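Local coordinates for protein putative agmatinase (Clostridium difficile, PDB 3LHL) that probably hydrolyses agmatine to putrescine and urea, as a manganese-dependent member of the arginase family, at residues A[103-108]-A[113-118]. Numbering follows the deposited sequence.
Sequences PAFKAV and NDIYVI
Phe-105 and Val-108, one turn apart on helix 101-111, pack against Ile-115 and Val-117 of the following strand. The contact is buried and wholly apolar, with no hydrogen bond between the two segments. Ile-115 reaches both helix residues. From its CB, which points toward the helix, the side chain splits. The CG2 branch meets the outer end of the Phe-105 ring, with CG2 3.8 Å from CE1 and 3.9 Å from CZ. The other branch, CG1, is anti to the backbone N (chi1 -174°). It carries CD1 to 3.8 Å from Val-108 CG1, while CG2 stays with the ring. Here the side chains of Ile-115 and Val-108 cross at about a right angle. The two branches of one isoleucine thus touch two helix residues. The Phe-105 ring also takes Val-117: Phe-105 CE1 lies 3.6 Å from Val-117 CG2, and so meets methyls from both Ile-115 and Val-117. Both methyls come in obliquely to the ring. The axes of 103-108 and 115-118 run roughly antiparallel, at 154°, and come within 10.9 Å of each other. This is the return half of a beta-alpha-beta crossover from strand 90-95 to strand 115-120, in the parallel sheet of the arginase fold. Beyond this pair, Ile-144, Ile-147 and Val-148 of helix 140-148 pack on Phe-105, while Tyr-198 of the adjacent strand 196-202 touches both Val-108 and Ile-115.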
loop_
_atom_site.group_PDB
_atom_site.type_symbol
_atom_site.label_atom_id
_atom_site.label_comp_id
_atom_site.label_asym_id
_atom_site.label_seq_id
_atom_site.Cartn_x
_atom_site.Cartn_y
_atom_site.Cartn_z
ATOM N N PRO A 103 5.131 -4.806 9.634
ATOM C CA PRO A 103 6.061 -5.939 9.571
ATOM C C PRO A 103 6.656 -6.135 8.180
ATOM O O PRO A 103 7.818 -6.513 8.043
ATOM C CB PRO A 103 5.201 -7.125 10.012
ATOM C CG PRO A 103 3.812 -6.715 9.629
ATOM C CD PRO A 103 3.785 -5.257 10.030
ATOM N N ALA A 104 5.855 -5.867 7.152
ATOM C CA ALA A 104 6.308 -6.015 5.776
ATOM C C ALA A 104 7.445 -5.042 5.523
ATOM O O ALA A 104 8.490 -5.409 4.976
ATOM C CB ALA A 104 5.160 -5.739 4.815
ATOM N N PHE A 105 7.231 -3.794 5.927
ATOM C CA PHE A 105 8.235 -2.763 5.754
ATOM C C PHE A 105 9.501 -3.162 6.491
ATOM O O PHE A 105 10.603 -3.030 5.959
ATOM C CB PHE A 105 7.752 -1.421 6.302
ATOM C CG PHE A 105 8.824 -0.376 6.316
ATOM C CD1 PHE A 105 9.284 0.179 5.122
ATOM C CD2 PHE A 105 9.445 -0.017 7.510
ATOM C CE1 PHE A 105 10.355 1.071 5.119
ATOM C CE2 PHE A 105 10.511 0.871 7.522
ATOM C CZ PHE A 105 10.972 1.417 6.325
ATOM N N LYS A 106 9.345 -3.650 7.717
ATOM C CA LYS A 106 10.506 -4.051 8.498
ATOM C C LYS A 106 11.347 -5.087 7.764
ATOM O O LYS A 106 12.568 -4.959 7.689
ATOM C CB LYS A 106 10.079 -4.592 9.866
ATOM C CG LYS A 106 9.690 -3.493 10.852
ATOM C CD LYS A 106 9.253 -4.057 12.193
ATOM C CE LYS A 106 8.873 -2.942 13.152
ATOM N NZ LYS A 106 8.460 -3.460 14.486
ATOM N N ALA A 107 10.691 -6.105 7.217
ATOM C CA ALA A 107 11.394 -7.155 6.495
ATOM C C ALA A 107 12.180 -6.557 5.325
ATOM O O ALA A 107 13.281 -7.006 5.015
ATOM C CB ALA A 107 10.401 -8.206 5.990
ATOM N N VAL A 108 11.611 -5.543 4.680
ATOM C CA VAL A 108 12.274 -4.899 3.555
ATOM C C VAL A 108 13.409 -4.008 4.060
ATOM O O VAL A 108 14.516 -4.023 3.513
ATOM C CB VAL A 108 11.286 -4.034 2.734
ATOM C CG1 VAL A 108 12.018 -3.356 1.586
ATOM C CG2 VAL A 108 10.147 -4.901 2.196
ATOM N N ASN A 113 18.582 -0.693 4.302
ATOM C CA ASN A 113 18.645 0.265 5.398
ATOM C C ASN A 113 18.347 1.692 4.950
ATOM O O ASN A 113 17.690 2.448 5.663
ATOM C CB ASN A 113 20.022 0.224 6.058
ATOM C CG ASN A 113 20.044 0.934 7.402
ATOM O OD1 ASN A 113 20.980 1.673 7.716
ATOM N ND2 ASN A 113 19.013 0.703 8.207
ATOM N N ASP A 114 18.841 2.062 3.774
ATOM C CA ASP A 114 18.622 3.404 3.250
ATOM C C ASP A 114 17.444 3.403 2.283
ATOM O O ASP A 114 17.621 3.543 1.075
ATOM C CB ASP A 114 19.882 3.899 2.536
ATOM C CG ASP A 114 19.670 5.234 1.848
ATOM O OD1 ASP A 114 19.195 6.179 2.521
ATOM O OD2 ASP A 114 19.978 5.335 0.637
ATOM N N ILE A 115 16.239 3.253 2.814
ATOM C CA ILE A 115 15.059 3.205 1.966
ATOM C C ILE A 115 14.105 4.366 2.209
ATOM O O ILE A 115 14.060 4.928 3.300
ATOM C CB ILE A 115 14.306 1.863 2.167
ATOM C CG1 ILE A 115 13.147 1.755 1.176
ATOM C CG2 ILE A 115 13.797 1.758 3.599
ATOM C CD1 ILE A 115 12.445 0.413 1.200
ATOM N N TYR A 116 13.352 4.725 1.175
ATOM C CA TYR A 116 12.378 5.808 1.256
ATOM C C TYR A 116 10.971 5.226 1.194
ATOM O O TYR A 116 10.743 4.191 0.569
ATOM C CB TYR A 116 12.600 6.794 0.109
ATOM C CG TYR A 116 13.929 7.502 0.208
ATOM C CD1 TYR A 116 14.062 8.672 0.957
ATOM C CD2 TYR A 116 15.068 6.971 -0.392
ATOM C CE1 TYR A 116 15.297 9.296 1.112
ATOM C CE2 TYR A 116 16.312 7.584 -0.242
ATOM C CZ TYR A 116 16.419 8.747 0.512
ATOM O OH TYR A 116 17.646 9.346 0.685
ATOM N N VAL A 117 10.030 5.896 1.846
ATOM C CA VAL A 117 8.652 5.438 1.885
ATOM C C VAL A 117 7.687 6.388 1.177
ATOM O O VAL A 117 7.636 7.580 1.483
ATOM C CB VAL A 117 8.168 5.276 3.350
ATOM C CG1 VAL A 117 6.713 4.825 3.373
ATOM C CG2 VAL A 117 9.056 4.289 4.091
ATOM N N ILE A 118 6.933 5.856 0.222
ATOM C CA ILE A 118 5.936 6.646 -0.487
ATOM C C ILE A 118 4.601 6.180 0.083
ATOM O O ILE A 118 4.265 4.994 0.027
ATOM C CB ILE A 118 6.022 6.427 -2.016
ATOM C CG1 ILE A 118 7.303 7.093 -2.544
ATOM C CG2 ILE A 118 4.789 7.016 -2.710
ATOM C CD1 ILE A 118 7.494 7.015 -4.056
#